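Local coordinates for cell division control protein (PDB 6RPP) that forms the intein of an archaeal MCM-type helicase precursor and, through its HINT fold, probably excises itself by protein splicing, at residues A[26-31]-A[45-50]; A[68-73]-A[149-154]. The protein carries 2 engineered substitutions. One frame throughout, in Å; residues are numbered along the deposited sequence.

How the contacts relate
Both contacts involve the antiparallel sheet in which strand 44-56 lies beside strand 63-75 and strand 63-75 beside strand 146-151, and their centres are about 10 Å apart. Contact 1 sits farther out, about 16 Å from the centre of the chain, where helix 21-35 packs across strand 44-56; contact 2 lies about 10 Å from it. Both are partly buried, contact 2 the more so, with five of ten touching residues buried against two of seven. Contact 1 is made by small apolar groups and one bridging water, with no direct hydrogen bond, whereas contact 2 is strand pairing with backbone bonds and an amide pair. Strand 63-75 joins them: its A71 pairs with A47 and also touches A28.

Contact 1. Residues A[26-31]-A[45-50]; sequences ERAIEE and FYAPID
A28 and I29 of the helix lie against F45, A47 and I49, a helix-on-sheet packing of the HINT fold in which the axes of the two segments run nearly perpendicular, at 99°, and come within 7.4 Å. The smallness of A28 and A47 permits this close approach: the backbone carbonyl A28 O sits 3.5 Å from A47 CB. Toward the later end of the strand, A28 CB presses on the branch methyl of I49, CG2, at 3.4 Å, tighter than usual for two carbons. Toward F45, I29 reaches the strand by CD1. Its CG1 stands anti to the carbonyl carbon (chi1 -62°), and the chain beyond it brings CD1 to 3.8 Å from F45 CB and 3.9 Å from A47 CB; the two side chains, I29 and F45, cross at about a right angle. L38 touches both of them from the loop after the helix. In the neighbouring strand 63-75, A71 meets A28 and I49, while the salt bridge of E26 to K73 ties the helix to the same strand. No direct hydrogen bond joins the segments, but one water donates to A28 O at 2.7 Å and to P48 O at 2.8 Å.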
ATOM      1  N   GLU A  26       9.798  -1.335  10.177  1.00 17.57           N
ATOM      2  CA  GLU A  26      10.331  -1.688  11.488  1.00 16.82           C
ATOM      3  C   GLU A  26      11.736  -1.140  11.685  1.00 18.17           C
ATOM      4  O   GLU A  26      12.078  -0.743  12.809  1.00 21.19           O
ATOM      5  CB  GLU A  26      10.315  -3.198  11.652  1.00 19.78           C
ATOM      6  CG  GLU A  26       8.897  -3.792  11.703  1.00 19.18           C
ATOM      7  CD  GLU A  26       8.085  -3.375  12.935  1.00 20.78           C
ATOM      8  OE1 GLU A  26       8.625  -2.766  13.904  1.00 21.87           O
ATOM      9  OE2 GLU A  26       6.885  -3.735  12.942  1.00 19.79           O
ATOM     10  N   ARG A  27      12.555  -1.076  10.620  1.00 17.63           N
ATOM     11  CA  ARG A  27      13.885  -0.490  10.784  0.51 18.01           C
ATOM     12  C   ARG A  27      13.785   0.984  11.138  1.00 19.41           C
ATOM     13  O   ARG A  27      14.575   1.495  11.950  1.00 22.64           O
ATOM     14  CB  ARG A  27      14.704  -0.686   9.506  0.51 22.99           C
ATOM     15  CG  ARG A  27      16.120  -0.105   9.543  0.51 26.46           C
ATOM     16  CD  ARG A  27      16.758  -0.247   8.159  0.51 37.96           C
ATOM     17  NE  ARG A  27      18.000   0.509   8.011  0.51 40.34           N
ATOM     18  CZ  ARG A  27      19.185  -0.053   7.793  0.51 43.26           C
ATOM     19  NH1 ARG A  27      19.283  -1.374   7.715  0.51 44.23           N
ATOM     20  NH2 ARG A  27      20.276   0.696   7.666  0.51 46.13           N
ATOM     21  N   ALA A  28      12.834   1.684  10.514  1.00 20.33           N
ATOM     22  CA  ALA A  28      12.682   3.101  10.778  1.00 20.72           C
ATOM     23  C   ALA A  28      12.165   3.332  12.188  1.00 19.89           C
ATOM     24  O   ALA A  28      12.586   4.282  12.870  1.00 22.97           O
ATOM     25  CB  ALA A  28      11.729   3.716   9.746  1.00 20.79           C
ATOM     26  N   ILE A  29      11.253   2.471  12.627  1.00 18.65           N
ATOM     27  CA  ILE A  29      10.729   2.538  13.995  1.00 22.13           C
ATOM     28  C   ILE A  29      11.837   2.292  15.007  1.00 25.04           C
ATOM     29  O   ILE A  29      11.961   3.007  16.015  1.00 24.70           O
ATOM     30  CB  ILE A  29       9.580   1.525  14.173  1.00 20.26           C
ATOM     31  CG1 ILE A  29       8.408   1.841  13.249  1.00 26.16           C
ATOM     32  CG2 ILE A  29       9.132   1.466  15.636  1.00 23.30           C
ATOM     33  CD1 ILE A  29       7.618   3.016  13.648  1.00 30.04           C
ATOM     34  N   GLU A  30      12.661   1.279  14.767  1.00 20.57           N
ATOM     35  CA  GLU A  30      13.734   0.978  15.723  1.00 23.01           C
ATOM     36  C   GLU A  30      14.702   2.157  15.865  1.00 23.97           C
ATOM     37  O   GLU A  30      15.120   2.511  16.977  1.00 25.18           O
ATOM     38  CB  GLU A  30      14.478  -0.278  15.271  1.00 27.21           C
ATOM     39  CG  GLU A  30      15.480  -0.789  16.280  1.00 30.31           C
ATOM     40  CD  GLU A  30      16.139  -2.099  15.841  1.00 47.80           C
ATOM     41  OE1 GLU A  30      15.925  -2.517  14.678  1.00 52.32           O
ATOM     42  OE2 GLU A  30      16.885  -2.697  16.651  1.00 55.05           O
ATOM     43  N   GLU A  31      15.037   2.815  14.757  1.00 22.43           N
ATOM     44  CA  GLU A  31      15.974   3.918  14.845  1.00 23.64           C
ATOM     45  C   GLU A  31      15.335   5.105  15.558  1.00 24.35           C
ATOM     46  O   GLU A  31      15.994   5.763  16.382  1.00 27.14           O
ATOM     47  CB  GLU A  31      16.425   4.286  13.433  1.00 27.79           C
ATOM     48  CG  GLU A  31      17.513   5.326  13.381  1.00 39.96           C
ATOM     49  CD  GLU A  31      18.075   5.476  11.995  1.00 48.22           C
ATOM     50  OE1 GLU A  31      19.017   4.734  11.634  1.00 54.64           O
ATOM     51  OE2 GLU A  31      17.564   6.338  11.266  1.00 47.32           O
ATOM     52  N   PHE A  45       2.306   3.667  15.583  1.00 23.44           N
ATOM     53  CA  PHE A  45       3.541   4.429  15.591  1.00 22.63           C
ATOM     54  C   PHE A  45       3.849   4.988  14.213  1.00 24.38           C
ATOM     55  O   PHE A  45       3.511   4.381  13.200  1.00 23.03           O
ATOM     56  CB  PHE A  45       4.720   3.527  15.993  1.00 25.49           C
ATOM     57  CG  PHE A  45       4.492   2.751  17.247  1.00 24.89           C
ATOM     58  CD1 PHE A  45       4.830   3.305  18.484  1.00 31.07           C
ATOM     59  CD2 PHE A  45       3.953   1.474  17.206  1.00 28.85           C
ATOM     60  CE1 PHE A  45       4.619   2.597  19.658  1.00 38.88           C
ATOM     61  CE2 PHE A  45       3.723   0.770  18.396  1.00 32.98           C
ATOM     62  CZ  PHE A  45       4.075   1.326  19.607  1.00 35.22           C
ATOM     63  N   TYR A  46       4.558   6.119  14.186  1.00 22.97           N
ATOM     64  CA  TYR A  46       5.143   6.601  12.940  1.00 21.80           C
ATOM     65  C   TYR A  46       6.588   7.002  13.192  1.00 24.01           C
ATOM     66  O   TYR A  46       6.990   7.261  14.331  1.00 24.11           O
ATOM     67  CB  TYR A  46       4.359   7.775  12.332  1.00 22.44           C
ATOM     68  CG  TYR A  46       4.254   8.985  13.178  1.00 26.88           C
ATOM     69  CD1 TYR A  46       3.247   9.107  14.115  1.00 25.01           C
ATOM     70  CD2 TYR A  46       5.115  10.038  12.997  1.00 28.22           C
ATOM     71  CE1 TYR A  46       3.130  10.233  14.891  1.00 32.26           C
ATOM     72  CE2 TYR A  46       4.994  11.188  13.770  1.00 33.25           C
ATOM     73  CZ  TYR A  46       4.009  11.273  14.703  1.00 34.70           C
ATOM     74  OH  TYR A  46       3.907  12.424  15.464  1.00 42.29           O
ATOM     75  N   ALA A  47       7.357   7.029  12.110  1.00 23.37           N
ATOM     76  CA  ALA A  47       8.762   7.378  12.193  1.00 22.05           C
ATOM     77  C   ALA A  47       9.186   7.983  10.865  1.00 23.14           C
ATOM     78  O   ALA A  47       8.662   7.606   9.816  1.00 22.25           O
ATOM     79  CB  ALA A  47       9.616   6.139  12.503  1.00 22.59           C
ATOM     80  N   PRO A  48      10.160   8.858  10.866  1.00 22.52           N
ATOM     81  CA  PRO A  48      10.641   9.426   9.598  1.00 21.27           C
ATOM     82  C   PRO A  48      11.379   8.383   8.776  1.00 24.88           C
ATOM     83  O   PRO A  48      12.080   7.509   9.300  1.00 27.51           O
ATOM     84  CB  PRO A  48      11.588  10.545  10.053  1.00 25.69           C
ATOM     85  CG  PRO A  48      11.927  10.233  11.406  1.00 29.42           C
ATOM     86  CD  PRO A  48      10.819   9.440  12.042  1.00 23.43           C
ATOM     87  N   ILE A  49      11.248   8.499   7.458  1.00 22.06           N
ATOM     88  CA  ILE A  49      12.057   7.750   6.501  1.00 22.28           C
ATOM     89  C   ILE A  49      12.392   8.670   5.346  1.00 20.51           C
ATOM     90  O   ILE A  49      11.831   9.766   5.201  1.00 25.56           O
ATOM     91  CB  ILE A  49      11.365   6.510   5.894  1.00 23.41           C
ATOM     92  CG1 ILE A  49       9.999   6.909   5.374  1.00 21.08           C
ATOM     93  CG2 ILE A  49      11.282   5.391   6.827  1.00 24.63           C
ATOM     94  CD1 ILE A  49       9.317   5.727   4.628  1.00 26.38           C
ATOM     95  N   ASP A  50      13.338   8.210   4.496  1.00 25.54           N
ATOM     96  CA  ASP A  50      13.689   8.895   3.257  1.00 26.63           C
ATOM     97  C   ASP A  50      14.025   7.849   2.189  1.00 30.44           C
ATOM     98  O   ASP A  50      15.185   7.487   2.000  1.00 36.06           O
ATOM     99  CB  ASP A  50      14.864   9.859   3.487  1.00 33.29           C
ATOM    100  CG  ASP A  50      15.235  10.670   2.264  1.00 33.64           C
ATOM    101  OD1 ASP A  50      14.541  10.640   1.221  1.00 40.86           O
ATOM    102  OD2 ASP A  50      16.244  11.419   2.360  1.00 45.02           O
TER
HETATM  103  O   HOH W   1      13.273   6.662  11.699  1.00 24.60           O

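Contact 2. Residues A[68-73]-A[149-154]; sequences ANIAWK and DLQVPG
Strands 68-73 and 149-151 run antiparallel, W72 and D149 forming a hydrogen-bonded pair (W72 N to D149 O 3.0 Å, D149 N to W72 O 3.1 Å) and A71 and L150 the non-hydrogen-bonded pair beside it. Farther along, N69 and I70 together face Q151 in a beta bulge: Q151 N donates to I70 O at 2.8 Å and Q151 O accepts from N69 N, while I70 N is buried without a partner. Q151 carries most of the side-chain chemistry. Its CG is anti to the backbone N (chi1 176°) and the chain stays extended, running beside I70 in the same direction, with its amide at the end. There NE2 donates to N69 OD1 at 2.9 Å, the acceptor near the plane of the Q151 amide and the two amide planes 41° apart. The other end, OE1, accepts from a water at 2.6 Å, which in turn takes the W72 NE1 hydrogen at the indole edge, in the ring plane. P153 CD lies 3.4 Å from N69 OD1. An alanine in place of N69 would probably leave Q151 NE2 without this acceptor and its amide freer to turn. L150 points to the other face, with A71, and its CB and V152 CG2 meet A68 CB; F158 touches L150 and V152. The D149 carboxylate (OD2) and the V152 backbone hydrogen-bond to A168, the last residue. The whole is a bulged antiparallel strand pairing within the HINT fold of inteins.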
ATOM      1  N   ALA A  68       9.047   8.822  -0.228  1.00 21.92           N
ATOM      2  CA  ALA A  68       8.191   8.550   0.914  1.00 18.38           C
ATOM      3  C   ALA A  68       8.887   9.043   2.167  1.00 21.26           C
ATOM      4  O   ALA A  68      10.106   8.892   2.288  1.00 23.82           O
ATOM      5  CB  ALA A  68       7.907   7.044   1.037  1.00 23.68           C
ATOM      6  N   ASN A  69       8.145   9.721   3.066  1.00 19.74           N
ATOM      7  CA  ASN A  69       8.828  10.375   4.192  1.00 20.54           C
ATOM      8  C   ASN A  69       8.315  10.000   5.583  1.00 22.81           C
ATOM      9  O   ASN A  69       8.916  10.440   6.579  1.00 25.65           O
ATOM     10  CB  ASN A  69       8.809  11.916   4.005  1.00 22.52           C
ATOM     11  CG  ASN A  69       7.391  12.520   4.004  1.00 23.33           C
ATOM     12  OD1 ASN A  69       6.436  11.831   3.850  1.00 22.46           O
ATOM     13  ND2 ASN A  69       7.298  13.835   4.208  1.00 28.50           N
ATOM     14  N   ILE A  70       7.256   9.196   5.695  1.00 22.29           N
ATOM     15  CA  ILE A  70       6.824   8.677   6.997  1.00 23.46           C
ATOM     16  C   ILE A  70       6.484   7.193   6.858  1.00 18.56           C
ATOM     17  O   ILE A  70       5.843   6.767   5.886  1.00 22.03           O
ATOM     18  CB  ILE A  70       5.587   9.435   7.544  1.00 24.11           C
ATOM     19  CG1 ILE A  70       5.844  10.934   7.719  1.00 26.99           C
ATOM     20  CG2 ILE A  70       5.078   8.784   8.837  1.00 24.42           C
ATOM     21  CD1 ILE A  70       6.588  11.265   8.963  1.00 36.94           C
ATOM     22  N   ALA A  71       6.944   6.420   7.843  1.00 20.71           N
ATOM     23  CA  ALA A  71       6.675   4.996   7.986  1.00 22.07           C
ATOM     24  C   ALA A  71       5.668   4.802   9.122  1.00 20.81           C
ATOM     25  O   ALA A  71       5.829   5.376  10.211  1.00 23.11           O
ATOM     26  CB  ALA A  71       7.949   4.236   8.310  1.00 19.47           C
ATOM     27  N   TRP A  72       4.642   3.984   8.868  1.00 19.77           N
ATOM     28  CA  TRP A  72       3.542   3.748   9.783  1.00 17.06           C
ATOM     29  C   TRP A  72       3.459   2.287  10.181  1.00 17.92           C
ATOM     30  O   TRP A  72       3.497   1.417   9.321  1.00 19.68           O
ATOM     31  CB  TRP A  72       2.209   4.112   9.119  1.00 18.24           C
ATOM     32  CG  TRP A  72       1.940   5.509   9.105  1.00 22.83           C
ATOM     33  CD1 TRP A  72       2.098   6.389   8.043  1.00 24.82           C
ATOM     34  CD2 TRP A  72       1.468   6.287  10.199  1.00 23.27           C
ATOM     35  NE1 TRP A  72       1.749   7.654   8.445  1.00 27.04           N
ATOM     36  CE2 TRP A  72       1.346   7.617   9.748  1.00 24.76           C
ATOM     37  CE3 TRP A  72       1.110   5.983  11.509  1.00 26.55           C
ATOM     38  CZ2 TRP A  72       0.887   8.634  10.572  1.00 31.04           C
ATOM     39  CZ3 TRP A  72       0.646   6.996  12.322  1.00 34.18           C
ATOM     40  CH2 TRP A  72       0.543   8.297  11.857  1.00 32.19           C
ATOM     41  N   LYS A  73       3.322   2.030  11.475  1.00 18.24           N
ATOM     42  CA  LYS A  73       3.108   0.681  12.000  1.00 18.39           C
ATOM     43  C   LYS A  73       1.858   0.730  12.853  1.00 20.32           C
ATOM     44  O   LYS A  73       1.830   1.475  13.827  1.00 21.74           O
ATOM     45  CB  LYS A  73       4.288   0.253  12.871  1.00 22.93           C
ATOM     46  CG  LYS A  73       4.121  -1.050  13.717  1.00 20.01           C
ATOM     47  CD  LYS A  73       5.300  -1.288  14.590  1.00 22.53           C
ATOM     48  CE  LYS A  73       5.273  -2.690  15.364  1.00 25.28           C
ATOM     49  NZ  LYS A  73       6.536  -2.921  15.953  1.00 29.37           N
ATOM     50  N   ASP A 149       2.216   1.019   6.522  1.00 16.77           N
ATOM     51  CA  ASP A 149       1.892   1.957   5.452  1.00 17.88           C
ATOM     52  C   ASP A 149       3.061   2.916   5.319  1.00 20.58           C
ATOM     53  O   ASP A 149       3.933   2.973   6.182  1.00 17.33           O
ATOM     54  CB  ASP A 149       0.603   2.714   5.782  1.00 20.01           C
ATOM     55  CG  ASP A 149       0.047   3.504   4.611  1.00 24.72           C
ATOM     56  OD1 ASP A 149       0.328   3.101   3.451  1.00 26.18           O
ATOM     57  OD2 ASP A 149      -0.652   4.497   4.913  1.00 36.61           O
ATOM     58  N   LEU A 150       3.059   3.678   4.221  1.00 17.75           N
ATOM     59  CA  LEU A 150       4.046   4.718   3.988  1.00 17.49           C
ATOM     60  C   LEU A 150       3.303   5.979   3.600  1.00 23.02           C
ATOM     61  O   LEU A 150       2.203   5.911   3.062  1.00 23.23           O
ATOM     62  CB  LEU A 150       5.012   4.395   2.856  1.00 15.82           C
ATOM     63  CG  LEU A 150       5.776   3.096   3.059  1.00 17.09           C
ATOM     64  CD1 LEU A 150       6.405   2.772   1.718  1.00 22.93           C
ATOM     65  CD2 LEU A 150       6.784   3.255   4.126  1.00 23.70           C
ATOM     66  N   GLN A 151       3.892   7.132   3.869  1.00 18.50           N
ATOM     67  CA  GLN A 151       3.358   8.392   3.362  1.00 18.29           C
ATOM     68  C   GLN A 151       4.137   8.847   2.141  1.00 22.04           C
ATOM     69  O   GLN A 151       5.364   8.916   2.182  1.00 20.54           O
ATOM     70  CB  GLN A 151       3.374   9.484   4.416  1.00 21.59           C
ATOM     71  CG  GLN A 151       2.907  10.822   3.832  1.00 25.35           C
ATOM     72  CD  GLN A 151       2.842  11.926   4.839  1.00 34.81           C
ATOM     73  OE1 GLN A 151       1.838  12.086   5.532  1.00 42.13           O
ATOM     74  NE2 GLN A 151       3.929  12.691   4.952  1.00 31.61           N
ATOM     75  N   VAL A 152       3.426   9.183   1.057  1.00 19.37           N
ATOM     76  CA  VAL A 152       4.069   9.648  -0.173  1.00 17.62           C
ATOM     77  C   VAL A 152       3.483  10.998  -0.549  1.00 24.94           C
ATOM     78  O   VAL A 152       2.409  11.068  -1.170  1.00 23.52           O
ATOM     79  CB  VAL A 152       3.909   8.663  -1.340  1.00 19.89           C
ATOM     80  CG1 VAL A 152       4.696   9.183  -2.570  1.00 20.73           C
ATOM     81  CG2 VAL A 152       4.452   7.244  -0.929  1.00 19.39           C
ATOM     82  N   PRO A 153       4.164  12.091  -0.243  1.00 22.43           N
ATOM     83  CA  PRO A 153       3.577  13.402  -0.495  1.00 22.15           C
ATOM     84  C   PRO A 153       3.258  13.591  -1.954  1.00 23.62           C
ATOM     85  O   PRO A 153       4.058  13.250  -2.827  1.00 25.80           O
ATOM     86  CB  PRO A 153       4.666  14.380  -0.043  1.00 22.74           C
ATOM     87  CG  PRO A 153       5.315  13.586   1.091  1.00 21.66           C
ATOM     88  CD  PRO A 153       5.360  12.173   0.610  1.00 21.07           C
ATOM     89  N   GLY A 154       2.105  14.216  -2.188  1.00 27.04           N
ATOM     90  CA  GLY A 154       1.612  14.551  -3.503  1.00 29.79           C
ATOM     91  C   GLY A 154       0.779  13.391  -3.998  1.00 25.95           C
ATOM     92  O   GLY A 154      -0.457  13.477  -4.069  1.00 32.70           O
TER
HETATM   93  O   HOH W   2       1.398  10.236   7.320  1.00 35.51           O